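Local coordinates for protein short chain dehydrogenase (A0QTM2 homolog) (Mycobacterium thermoresistibile, PDB 3SC4) that probably catalyses the NAD(P)-dependent oxidation or reduction of a still unidentified substrate, as short-chain dehydrogenases do, at residues 103-112 with 161-169; 223-231 with 243-252. All coordinates share one frame; numbering follows the deposited sequence.

Contact 1 (103-112 with 161-169); sequences AINLGSIEEV and LRPTPYMMA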
ATOM      1  N   ALA B 103       3.990   7.495 -11.129  1.00 20.10           N
ATOM      2  CA  ALA B 103       3.723   6.622 -12.239  1.00 19.89           C
ATOM      3  C   ALA B 103       2.218   6.365 -12.229  1.00 19.24           C
ATOM      4  O   ALA B 103       1.616   6.205 -11.172  1.00 18.03           O
ATOM      5  CB  ALA B 103       4.496   5.335 -12.101  1.00 19.47           C
ATOM      6  N   ILE B 104       1.624   6.331 -13.409  1.00 19.39           N
ATOM      7  CA  ILE B 104       0.183   6.263 -13.522  1.00 19.74           C
ATOM      8  C   ILE B 104      -0.260   5.297 -14.630  1.00 20.49           C
ATOM      9  O   ILE B 104       0.358   5.217 -15.670  1.00 20.34           O
ATOM     10  CB  ILE B 104      -0.393   7.655 -13.755  1.00 19.75           C
ATOM     11  CG1 ILE B 104      -1.921   7.613 -13.643  1.00 21.15           C
ATOM     12  CG2 ILE B 104       0.089   8.199 -15.096  1.00 19.72           C
ATOM     13  CD1 ILE B 104      -2.595   8.996 -13.244  1.00 18.63           C
ATOM     14  N   ASN B 105      -1.292   4.519 -14.325  1.00 20.62           N
ATOM     15  CA  ASN B 105      -2.039   3.717 -15.270  1.00 21.33           C
ATOM     16  C   ASN B 105      -3.387   3.517 -14.570  1.00 21.20           C
ATOM     17  O   ASN B 105      -3.406   3.202 -13.382  1.00 20.63           O
ATOM     18  CB  ASN B 105      -1.352   2.392 -15.556  1.00 21.62           C
ATOM     19  CG  ASN B 105      -2.170   1.469 -16.460  1.00 22.86           C
ATOM     20  OD1 ASN B 105      -3.391   1.409 -16.375  1.00 25.51           O
ATOM     21  ND2 ASN B 105      -1.486   0.715 -17.292  1.00 23.31           N
ATOM     22  N   LEU B 106      -4.489   3.728 -15.292  1.00 20.83           N
ATOM     23  CA  LEU B 106      -5.801   3.802 -14.651  1.00 20.99           C
ATOM     24  C   LEU B 106      -6.624   2.558 -14.972  1.00 20.37           C
ATOM     25  O   LEU B 106      -7.855   2.551 -14.816  1.00 20.78           O
ATOM     26  CB  LEU B 106      -6.551   5.088 -15.072  1.00 21.36           C
ATOM     27  CG  LEU B 106      -5.808   6.415 -14.787  1.00 23.33           C
ATOM     28  CD1 LEU B 106      -6.658   7.626 -15.184  1.00 24.90           C
ATOM     29  CD2 LEU B 106      -5.440   6.535 -13.323  1.00 23.32           C
ATOM     30  N   GLY B 107      -5.955   1.504 -15.424  1.00 19.14           N
ATOM     31  CA  GLY B 107      -6.649   0.257 -15.730  1.00 19.03           C
ATOM     32  C   GLY B 107      -6.920  -0.554 -14.480  1.00 18.61           C
ATOM     33  O   GLY B 107      -6.402  -0.245 -13.397  1.00 17.52           O
ATOM     34  N   SER B 108      -7.718  -1.604 -14.647  1.00 18.99           N
ATOM     35  CA  SER B 108      -8.040  -2.521 -13.581  1.00 19.34           C
ATOM     36  C   SER B 108      -6.971  -3.599 -13.418  1.00 19.60           C
ATOM     37  O   SER B 108      -6.049  -3.687 -14.204  1.00 20.03           O
ATOM     38  CB  SER B 108      -9.368  -3.201 -13.883  1.00 20.68           C
ATOM     39  OG  SER B 108      -9.208  -4.287 -14.794  1.00 22.12           O
ATOM     40  N   ILE B 109      -7.120  -4.434 -12.391  1.00 19.61           N
ATOM     41  CA  ILE B 109      -6.247  -5.579 -12.174  1.00 18.78           C
ATOM     42  C   ILE B 109      -6.246  -6.521 -13.384  1.00 20.49           C
ATOM     43  O   ILE B 109      -5.253  -7.204 -13.678  1.00 20.87           O
ATOM     44  CB  ILE B 109      -6.660  -6.315 -10.894  1.00 18.59           C
ATOM     45  CG1 ILE B 109      -5.759  -7.532 -10.626  1.00 18.44           C
ATOM     46  CG2 ILE B 109      -8.121  -6.741 -10.940  1.00 16.57           C
ATOM     47  CD1 ILE B 109      -5.744  -7.972  -9.117  1.00 17.49           C
ATOM     48  N   GLU B 110      -7.371  -6.573 -14.082  1.00 21.67           N
ATOM     49  CA  GLU B 110      -7.481  -7.397 -15.273  1.00 23.20           C
ATOM     50  C   GLU B 110      -6.664  -6.837 -16.437  1.00 23.85           C
ATOM     51  O   GLU B 110      -6.291  -7.584 -17.302  1.00 25.28           O
ATOM     52  CB  GLU B 110      -8.946  -7.532 -15.701  1.00 23.84           C
ATOM     53  CG  GLU B 110      -9.804  -8.191 -14.641  1.00 24.10           C
ATOM     54  CD  GLU B 110     -11.221  -8.500 -15.112  1.00 24.68           C
ATOM     55  OE1 GLU B 110     -12.060  -7.585 -15.125  1.00 22.57           O
ATOM     56  OE2 GLU B 110     -11.492  -9.674 -15.446  1.00 25.17           O
ATOM     57  N   GLU B 111      -6.395  -5.534 -16.444  1.00 23.82           N
ATOM     58  CA  GLU B 111      -5.767  -4.837 -17.573  1.00 24.52           C
ATOM     59  C   GLU B 111      -4.302  -4.465 -17.362  1.00 24.27           C
ATOM     60  O   GLU B 111      -3.598  -4.233 -18.352  1.00 25.33           O
ATOM     61  CB  GLU B 111      -6.528  -3.525 -17.860  1.00 24.83           C
ATOM     62  CG  GLU B 111      -7.986  -3.774 -18.285  1.00 27.15           C
ATOM     63  CD  GLU B 111      -8.908  -2.543 -18.226  1.00 30.17           C
ATOM     64  OE1 GLU B 111      -8.707  -1.606 -17.391  1.00 29.73           O
ATOM     65  OE2 GLU B 111      -9.888  -2.549 -19.027  1.00 33.52           O
ATOM     66  N   VAL B 112      -3.850  -4.377 -16.095  1.00 22.99           N
ATOM     67  CA  VAL B 112      -2.519  -3.867 -15.758  1.00 21.44           C
ATOM     68  C   VAL B 112      -1.582  -5.040 -15.436  1.00 22.09           C
ATOM     69  O   VAL B 112      -1.680  -5.654 -14.373  1.00 22.29           O
ATOM     70  CB  VAL B 112      -2.576  -2.882 -14.586  1.00 20.73           C
ATOM     71  CG1 VAL B 112      -1.165  -2.513 -14.115  1.00 19.22           C
ATOM     72  CG2 VAL B 112      -3.364  -1.600 -14.978  1.00 18.78           C
ATOM     73  N   LEU B 161     -12.023   3.109  -4.216  1.00 22.61           N
ATOM     74  CA  LEU B 161     -11.098   1.996  -4.146  1.00 23.16           C
ATOM     75  C   LEU B 161     -10.812   1.431  -5.537  1.00 23.99           C
ATOM     76  O   LEU B 161     -10.771   0.253  -5.741  1.00 25.13           O
ATOM     77  CB  LEU B 161     -11.626   0.916  -3.189  1.00 22.79           C
ATOM     78  CG  LEU B 161     -11.701   1.400  -1.735  1.00 23.10           C
ATOM     79  CD1 LEU B 161     -12.405   0.394  -0.805  1.00 21.40           C
ATOM     80  CD2 LEU B 161     -10.330   1.736  -1.201  1.00 19.08           C
ATOM     81  N   ARG B 162     -10.501   2.309  -6.460  1.00 25.60           N
ATOM     82  CA  ARG B 162     -10.557   2.030  -7.883  1.00 27.33           C
ATOM     83  C   ARG B 162      -9.777   3.169  -8.547  1.00 26.77           C
ATOM     84  O   ARG B 162      -9.833   4.307  -8.057  1.00 29.33           O
ATOM     85  CB  ARG B 162     -12.000   2.149  -8.317  1.00 28.85           C
ATOM     86  CG  ARG B 162     -12.479   1.099  -9.265  1.00 33.62           C
ATOM     87  CD  ARG B 162     -14.015   1.177  -9.467  1.00 37.82           C
ATOM     88  NE  ARG B 162     -14.418   0.267 -10.534  1.00 42.43           N
ATOM     89  CZ  ARG B 162     -15.670   0.030 -10.916  1.00 45.95           C
ATOM     90  NH1 ARG B 162     -16.691   0.621 -10.315  1.00 47.90           N
ATOM     91  NH2 ARG B 162     -15.898  -0.815 -11.915  1.00 47.33           N
ATOM     92  N   PRO B 163      -9.003   2.894  -9.607  1.00 24.82           N
ATOM     93  CA  PRO B 163      -8.638   1.573 -10.090  1.00 23.06           C
ATOM     94  C   PRO B 163      -7.544   1.049  -9.207  1.00 20.55           C
ATOM     95  O   PRO B 163      -6.759   1.804  -8.692  1.00 19.21           O
ATOM     96  CB  PRO B 163      -8.161   1.831 -11.521  1.00 23.10           C
ATOM     97  CG  PRO B 163      -7.710   3.225 -11.519  1.00 23.51           C
ATOM     98  CD  PRO B 163      -8.454   3.973 -10.442  1.00 23.82           C
ATOM     99  N   THR B 164      -7.489  -0.256  -9.070  1.00 20.01           N
ATOM    100  CA  THR B 164      -6.759  -0.914  -7.986  1.00 18.96           C
ATOM    101  C   THR B 164      -5.242  -0.709  -7.989  1.00 17.27           C
ATOM    102  O   THR B 164      -4.676  -0.284  -7.008  1.00 16.99           O
ATOM    103  CB  THR B 164      -7.127  -2.396  -7.963  1.00 19.08           C
ATOM    104  OG1 THR B 164      -8.536  -2.489  -7.720  1.00 20.31           O
ATOM    105  CG2 THR B 164      -6.356  -3.124  -6.900  1.00 19.11           C
ATOM    106  N   PRO B 165      -4.584  -0.973  -9.101  1.00 16.48           N
ATOM    107  CA  PRO B 165      -3.134  -0.777  -9.103  1.00 15.72           C
ATOM    108  C   PRO B 165      -2.706   0.617  -8.687  1.00 14.76           C
ATOM    109  O   PRO B 165      -1.843   0.789  -7.819  1.00 15.89           O
ATOM    110  CB  PRO B 165      -2.751  -1.037 -10.569  1.00 16.15           C
ATOM    111  CG  PRO B 165      -3.876  -1.886 -11.089  1.00 16.84           C
ATOM    112  CD  PRO B 165      -5.093  -1.394 -10.411  1.00 16.53           C
ATOM    113  N   TYR B 166      -3.286   1.619  -9.312  1.00 14.48           N
ATOM    114  CA  TYR B 166      -2.927   3.005  -9.034  1.00 13.80           C
ATOM    115  C   TYR B 166      -3.353   3.422  -7.635  1.00 12.88           C
ATOM    116  O   TYR B 166      -2.598   4.077  -6.951  1.00 11.82           O
ATOM    117  CB  TYR B 166      -3.538   3.942 -10.092  1.00 14.22           C
ATOM    118  CG  TYR B 166      -3.076   5.370 -10.025  1.00 13.07           C
ATOM    119  CD1 TYR B 166      -1.740   5.691 -10.145  1.00 13.23           C
ATOM    120  CD2 TYR B 166      -3.984   6.394  -9.874  1.00 14.08           C
ATOM    121  CE1 TYR B 166      -1.311   7.036 -10.082  1.00 15.49           C
ATOM    122  CE2 TYR B 166      -3.591   7.715  -9.808  1.00 15.98           C
ATOM    123  CZ  TYR B 166      -2.249   8.049  -9.896  1.00 16.43           C
ATOM    124  OH  TYR B 166      -1.869   9.385  -9.843  1.00 15.47           O
ATOM    125  N   MET B 167      -4.556   3.043  -7.208  1.00 13.65           N
ATOM    126  CA  MET B 167      -5.001   3.352  -5.849  1.00 13.51           C
ATOM    127  C   MET B 167      -4.054   2.730  -4.845  1.00 13.79           C
ATOM    128  O   MET B 167      -3.697   3.358  -3.856  1.00 14.16           O
ATOM    129  CB  MET B 167      -6.403   2.846  -5.616  1.00 13.87           C
ATOM    130  CG  MET B 167      -6.899   3.012  -4.206  1.00 13.40           C
ATOM    131  SD  MET B 167      -6.489   1.594  -3.138  1.00 14.87           S
ATOM    132  CE  MET B 167      -7.397   0.249  -3.938  1.00  9.77           C
ATOM    133  N   MET B 168      -3.640   1.494  -5.091  1.00 13.89           N
ATOM    134  CA  MET B 168      -2.688   0.835  -4.175  1.00 14.52           C
ATOM    135  C   MET B 168      -1.382   1.633  -4.036  1.00 14.09           C
ATOM    136  O   MET B 168      -0.830   1.769  -2.933  1.00 14.72           O
ATOM    137  CB  MET B 168      -2.353  -0.597  -4.648  1.00 14.28           C
ATOM    138  CG  MET B 168      -3.432  -1.576  -4.329  1.00 14.30           C
ATOM    139  SD  MET B 168      -3.131  -3.170  -5.099  1.00 15.14           S
ATOM    140  CE  MET B 168      -1.650  -3.689  -4.207  1.00 15.44           C
ATOM    141  N   ALA B 169      -0.867   2.079  -5.170  1.00 13.78           N
ATOM    142  CA  ALA B 169       0.383   2.794  -5.212  1.00 13.40           C
ATOM    143  C   ALA B 169       0.217   4.144  -4.527  1.00 13.33           C
ATOM    144  O   ALA B 169       1.021   4.500  -3.655  1.00 13.72           O
ATOM    145  CB  ALA B 169       0.881   2.949  -6.659  1.00 12.54           C
TER

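Contact 2 (223-231 with 243-252); sequences VYADAAYVV and LLCEDVLLES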
ATOM      1  N   VAL B 223      -0.681  26.048  -8.034  1.00 20.98           N
ATOM      2  CA  VAL B 223      -1.547  25.699  -6.926  1.00 20.57           C
ATOM      3  C   VAL B 223      -0.857  24.705  -5.995  1.00 19.91           C
ATOM      4  O   VAL B 223      -1.002  24.811  -4.791  1.00 20.14           O
ATOM      5  CB  VAL B 223      -2.931  25.159  -7.379  1.00 20.70           C
ATOM      6  CG1 VAL B 223      -2.859  23.681  -7.799  1.00 19.51           C
ATOM      7  CG2 VAL B 223      -3.935  25.345  -6.282  1.00 18.18           C
ATOM      8  N   TYR B 224      -0.062  23.796  -6.555  1.00 19.33           N
ATOM      9  CA  TYR B 224       0.707  22.815  -5.786  1.00 19.02           C
ATOM     10  C   TYR B 224       1.962  23.442  -5.165  1.00 19.79           C
ATOM     11  O   TYR B 224       2.278  23.202  -3.994  1.00 20.06           O
ATOM     12  CB  TYR B 224       1.136  21.661  -6.701  1.00 19.14           C
ATOM     13  CG  TYR B 224       0.830  20.248  -6.231  1.00 18.13           C
ATOM     14  CD1 TYR B 224       1.086  19.844  -4.932  1.00 17.04           C
ATOM     15  CD2 TYR B 224       0.357  19.285  -7.137  1.00 20.06           C
ATOM     16  CE1 TYR B 224       0.825  18.551  -4.513  1.00 16.90           C
ATOM     17  CE2 TYR B 224       0.092  17.985  -6.727  1.00 18.95           C
ATOM     18  CZ  TYR B 224       0.330  17.628  -5.413  1.00 18.53           C
ATOM     19  OH  TYR B 224       0.066  16.343  -5.010  1.00 18.11           O
ATOM     20  N   ALA B 225       2.694  24.224  -5.958  1.00 20.46           N
ATOM     21  CA  ALA B 225       3.910  24.921  -5.474  1.00 21.08           C
ATOM     22  C   ALA B 225       3.612  25.849  -4.286  1.00 21.61           C
ATOM     23  O   ALA B 225       4.257  25.764  -3.248  1.00 22.35           O
ATOM     24  CB  ALA B 225       4.577  25.701  -6.601  1.00 20.54           C
ATOM     25  N   ASP B 226       2.626  26.723  -4.436  1.00 22.05           N
ATOM     26  CA  ASP B 226       2.231  27.631  -3.348  1.00 22.58           C
ATOM     27  C   ASP B 226       1.729  26.868  -2.120  1.00 22.24           C
ATOM     28  O   ASP B 226       2.076  27.227  -0.999  1.00 22.93           O
ATOM     29  CB  ASP B 226       1.173  28.640  -3.806  1.00 22.89           C
ATOM     30  CG  ASP B 226       1.740  29.735  -4.704  1.00 24.12           C
ATOM     31  OD1 ASP B 226       2.972  29.805  -4.876  1.00 23.33           O
ATOM     32  OD2 ASP B 226       0.941  30.546  -5.232  1.00 25.54           O
ATOM     33  N   ALA B 227       0.945  25.807  -2.312  1.00 21.48           N
ATOM     34  CA  ALA B 227       0.464  25.036  -1.145  1.00 21.22           C
ATOM     35  C   ALA B 227       1.665  24.371  -0.438  1.00 21.45           C
ATOM     36  O   ALA B 227       1.790  24.441   0.784  1.00 21.83           O
ATOM     37  CB  ALA B 227      -0.620  24.002  -1.524  1.00 19.65           C
ATOM     38  N   ALA B 228       2.566  23.771  -1.213  1.00 21.12           N
ATOM     39  CA  ALA B 228       3.745  23.108  -0.646  1.00 21.39           C
ATOM     40  C   ALA B 228       4.533  24.078   0.224  1.00 22.31           C
ATOM     41  O   ALA B 228       4.934  23.748   1.345  1.00 22.12           O
ATOM     42  CB  ALA B 228       4.639  22.558  -1.774  1.00 20.80           C
ATOM     43  N   TYR B 229       4.722  25.287  -0.316  1.00 22.90           N
ATOM     44  CA  TYR B 229       5.493  26.329   0.330  1.00 23.58           C
ATOM     45  C   TYR B 229       4.916  26.637   1.702  1.00 23.19           C
ATOM     46  O   TYR B 229       5.633  26.707   2.684  1.00 23.59           O
ATOM     47  CB  TYR B 229       5.516  27.576  -0.556  1.00 24.24           C
ATOM     48  CG  TYR B 229       6.431  28.674  -0.036  1.00 27.34           C
ATOM     49  CD1 TYR B 229       7.816  28.627  -0.253  1.00 28.42           C
ATOM     50  CD2 TYR B 229       5.904  29.759   0.685  1.00 29.81           C
ATOM     51  CE1 TYR B 229       8.655  29.626   0.225  1.00 30.59           C
ATOM     52  CE2 TYR B 229       6.730  30.767   1.181  1.00 32.66           C
ATOM     53  CZ  TYR B 229       8.106  30.699   0.952  1.00 33.34           C
ATOM     54  OH  TYR B 229       8.895  31.714   1.433  1.00 33.82           O
ATOM     55  N   VAL B 230       3.608  26.799   1.768  1.00 22.61           N
ATOM     56  CA  VAL B 230       2.941  27.040   3.040  1.00 22.69           C
ATOM     57  C   VAL B 230       3.247  25.917   4.030  1.00 22.68           C
ATOM     58  O   VAL B 230       3.617  26.184   5.173  1.00 23.38           O
ATOM     59  CB  VAL B 230       1.421  27.176   2.852  1.00 22.83           C
ATOM     60  CG1 VAL B 230       0.709  27.192   4.214  1.00 22.27           C
ATOM     61  CG2 VAL B 230       1.094  28.430   1.980  1.00 20.98           C
ATOM     62  N   VAL B 231       3.137  24.671   3.577  1.00 21.73           N
ATOM     63  CA  VAL B 231       3.337  23.508   4.446  1.00 21.68           C
ATOM     64  C   VAL B 231       4.788  23.416   4.916  1.00 22.65           C
ATOM     65  O   VAL B 231       5.046  23.136   6.096  1.00 23.44           O
ATOM     66  CB  VAL B 231       2.884  22.180   3.767  1.00 20.66           C
ATOM     67  CG1 VAL B 231       3.281  20.961   4.606  1.00 19.94           C
ATOM     68  CG2 VAL B 231       1.402  22.192   3.550  1.00 18.45           C
ATOM     69  N   LEU B 243      -3.285  16.496   3.358  1.00 18.14           N
ATOM     70  CA  LEU B 243      -3.747  17.851   2.958  1.00 18.40           C
ATOM     71  C   LEU B 243      -4.160  18.010   1.484  1.00 18.52           C
ATOM     72  O   LEU B 243      -3.620  17.347   0.584  1.00 18.19           O
ATOM     73  CB  LEU B 243      -2.620  18.848   3.230  1.00 17.91           C
ATOM     74  CG  LEU B 243      -2.175  18.896   4.691  1.00 17.45           C
ATOM     75  CD1 LEU B 243      -0.803  19.518   4.832  1.00 16.24           C
ATOM     76  CD2 LEU B 243      -3.222  19.675   5.502  1.00 14.64           C
ATOM     77  N   LEU B 244      -5.101  18.924   1.253  1.00 18.83           N
ATOM     78  CA  LEU B 244      -5.499  19.340  -0.091  1.00 18.27           C
ATOM     79  C   LEU B 244      -4.965  20.754  -0.407  1.00 18.42           C
ATOM     80  O   LEU B 244      -5.057  21.628   0.429  1.00 18.83           O
ATOM     81  CB  LEU B 244      -7.024  19.353  -0.175  1.00 18.62           C
ATOM     82  CG  LEU B 244      -7.715  17.994  -0.094  1.00 18.87           C
ATOM     83  CD1 LEU B 244      -9.245  18.144  -0.074  1.00 18.83           C
ATOM     84  CD2 LEU B 244      -7.267  17.132  -1.246  1.00 15.39           C
ATOM     85  N   CYS B 245      -4.449  20.998  -1.613  1.00 18.27           N
ATOM     86  CA  CYS B 245      -3.795  22.275  -1.898  1.00 19.14           C
ATOM     87  C   CYS B 245      -4.692  23.495  -1.602  1.00 20.08           C
ATOM     88  O   CYS B 245      -4.354  24.371  -0.801  1.00 19.85           O
ATOM     89  CB  CYS B 245      -3.323  22.322  -3.350  1.00 18.82           C
ATOM     90  SG  CYS B 245      -2.006  21.130  -3.719  1.00 19.79           S
ATOM     91  N   GLU B 246      -5.846  23.530  -2.245  1.00 20.53           N
ATOM     92  CA  GLU B 246      -6.726  24.665  -2.127  1.00 21.91           C
ATOM     93  C   GLU B 246      -7.092  24.947  -0.657  1.00 22.94           C
ATOM     94  O   GLU B 246      -7.043  26.093  -0.207  1.00 24.04           O
ATOM     95  CB  GLU B 246      -7.974  24.445  -2.972  1.00 22.47           C
ATOM     96  CG  GLU B 246      -7.725  24.548  -4.469  1.00 22.04           C
ATOM     97  CD  GLU B 246      -7.294  23.239  -5.109  1.00 21.89           C
ATOM     98  OE1 GLU B 246      -6.676  22.387  -4.421  1.00 20.14           O
ATOM     99  OE2 GLU B 246      -7.551  23.088  -6.326  1.00 21.88           O
ATOM    100  N   ASP B 247      -7.399  23.903   0.097  1.00 22.60           N
ATOM    101  CA  ASP B 247      -7.714  24.066   1.519  1.00 23.63           C
ATOM    102  C   ASP B 247      -6.544  24.700   2.288  1.00 23.74           C
ATOM    103  O   ASP B 247      -6.732  25.596   3.097  1.00 25.01           O
ATOM    104  CB  ASP B 247      -8.116  22.725   2.150  1.00 22.95           C
ATOM    105  CG  ASP B 247      -9.250  22.058   1.412  1.00 24.27           C
ATOM    106  OD1 ASP B 247      -9.232  22.056   0.167  1.00 25.88           O
ATOM    107  OD2 ASP B 247     -10.169  21.521   2.059  1.00 27.82           O
ATOM    108  N   VAL B 248      -5.337  24.221   2.033  1.00 23.23           N
ATOM    109  CA  VAL B 248      -4.159  24.742   2.700  1.00 23.00           C
ATOM    110  C   VAL B 248      -4.015  26.227   2.393  1.00 24.22           C
ATOM    111  O   VAL B 248      -3.711  27.046   3.289  1.00 24.35           O
ATOM    112  CB  VAL B 248      -2.903  23.966   2.261  1.00 21.95           C
ATOM    113  CG1 VAL B 248      -1.633  24.699   2.662  1.00 21.72           C
ATOM    114  CG2 VAL B 248      -2.942  22.587   2.863  1.00 19.37           C
ATOM    115  N   LEU B 249      -4.262  26.572   1.133  1.00 24.28           N
ATOM    116  CA  LEU B 249      -4.113  27.946   0.693  1.00 25.54           C
ATOM    117  C   LEU B 249      -5.118  28.894   1.366  1.00 27.48           C
ATOM    118  O   LEU B 249      -4.716  29.937   1.850  1.00 28.77           O
ATOM    119  CB  LEU B 249      -4.154  28.034  -0.834  1.00 24.80           C
ATOM    120  CG  LEU B 249      -2.846  27.514  -1.489  1.00 23.83           C
ATOM    121  CD1 LEU B 249      -3.054  27.215  -2.966  1.00 21.36           C
ATOM    122  CD2 LEU B 249      -1.647  28.484  -1.291  1.00 21.05           C
ATOM    123  N   LEU B 250      -6.400  28.531   1.436  1.00 28.42           N
ATOM    124  CA  LEU B 250      -7.400  29.353   2.160  1.00 29.94           C
ATOM    125  C   LEU B 250      -7.074  29.522   3.625  1.00 29.94           C
ATOM    126  O   LEU B 250      -7.266  30.593   4.172  1.00 30.91           O
ATOM    127  CB  LEU B 250      -8.807  28.744   2.083  1.00 30.15           C
ATOM    128  CG  LEU B 250      -9.439  28.778   0.710  1.00 31.93           C
ATOM    129  CD1 LEU B 250     -10.827  28.154   0.755  1.00 34.87           C
ATOM    130  CD2 LEU B 250      -9.505  30.199   0.200  1.00 34.31           C
ATOM    131  N   GLU B 251      -6.610  28.455   4.264  1.00 29.01           N
ATOM    132  CA  GLU B 251      -6.268  28.482   5.682  0.50 29.86           C
ATOM    133  C   GLU B 251      -5.102  29.454   5.932  1.00 30.33           C
ATOM    134  O   GLU B 251      -4.975  30.010   7.028  1.00 31.59           O
ATOM    135  CB  GLU B 251      -5.983  27.048   6.193  0.50 28.93           C
ATOM    136  CG  GLU B 251      -7.290  26.219   6.402  0.50 30.17           C
ATOM    137  CD  GLU B 251      -7.149  24.682   6.291  0.50 31.50           C
ATOM    138  OE1 GLU B 251      -6.014  24.142   6.218  0.50 31.89           O
ATOM    139  OE2 GLU B 251      -8.213  24.006   6.270  0.50 32.02           O
ATOM    140  N   SER B 252      -4.272  29.663   4.897  1.00 29.62           N
ATOM    141  CA  SER B 252      -3.078  30.522   4.963  1.00 29.89           C
ATOM    142  C   SER B 252      -3.336  31.999   4.689  1.00 31.07           C
ATOM    143  O   SER B 252      -2.505  32.840   5.045  1.00 30.53           O
ATOM    144  CB  SER B 252      -2.014  30.049   3.974  1.00 28.95           C
ATOM    145  OG  SER B 252      -2.297  30.487   2.658  1.00 27.91           O
TER

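Contact 1 (103-112 with 161-169)
S108, whose backbone carbon rests near P165 CD, offers its carbonyl oxygen to two amides, with E111 N at 2.9 Å and V112 N also bonded to it. This tight turn places G107 and S108 beside P163 and P165. Just before it, N105 OD1 accepts G107 N at 2.7 Å in an Asx turn, a task for which a short amide side chain is well suited. G107 carries no side chain, which leaves room for the E111 carboxylate; S108 N bonds E111 OE1 on its anti side, tilted 27° from the carboxylate plane.

No hydrogen bond joins the two segments. P163, at the N-cap position after a cis peptide bond, lays its CB 3.3 Å from G107 O, while the ring of P165 meets V112, with CG 3.9 Å from V112 CB. The Y166 ring is met from several sides. I104, with CG1 anti to the backbone N (chi1 -171°), lays CG1 over one face, 3.9 Å from the ring centroid, as a CH-pi contact. A103 O approaches the edge at Y166 CE1 (3.2 Å). L106 CD2 lies obliquely, 3.7 Å from Y166 CD2.

Y166 opens a Y-x-x-x-K sequence, consistent with the catalytic tyrosine of this family. The carbons and carbonyl oxygens around the ring probably help set its orientation, by shape and weak electrostatics.

Contact 2 (223-231 with 243-252)
C245 and L249 both set their first side-chain bond opposite the carbonyl carbon (chi1 -66° and -74°), which turns SG toward the ring of Y224 and the leucine branches onto helix 223-231. The result is a knob-into-hole fit in the Rossmann-fold domain: L249 is the knob, its side chain sitting among V223, D226, A227 and V230, on helices whose axes cross at 56° and approach to 8.7 Å.

A227 suits the closest part of the crossing, because its single methyl lets the backbones draw together; its CB lies 3.6 Å from C245 CA. L249 divides its two methyls, CD1 reaching V223 O at 3.6 Å and CD2 lying against D226 CB. Further along, the beta-branched V230 and V248 lie alongside one another, pointing opposite ways, and their CG1 atoms are 3.8 Å apart. V231 meets L243, from the last strand of the sheet, tip to tip, V231 CG2 to L243 CD1 at 3.7 Å. C245 SG stands over one face of the Y224 ring, 4.0 Å from its centroid, a sulfur-aromatic contact that uses a polarisable atom in a buried place.

The polar ends find partners beyond the two segments: Y224 OH bonds L194 O, D226 OD2 bonds Y260 OH, and E246 OE2 pairs with R219. Past V248, S252 packs its CB on V230 while its OG donates to L249 O at 2.6 Å.

The two contacts share no element and lie about 27 Å apart between centres, with nearest atoms about 9 Å apart. Contact 2 is a buried one, joining the last strand of the parallel sheet and the helix after it to helix 222-232; interlocking aliphatic side chains do the work, and the second subunit touches neither segment. Contact 1 sits farther from the centre of the chain and is only partly buried. It joins the loop after strand 96-99 to the start of helix 164-183 through prolines, carbonyl oxygens and an aromatic ring. There the second subunit also takes part: its K140 pairs with E110, and its E183 accepts from T164 N.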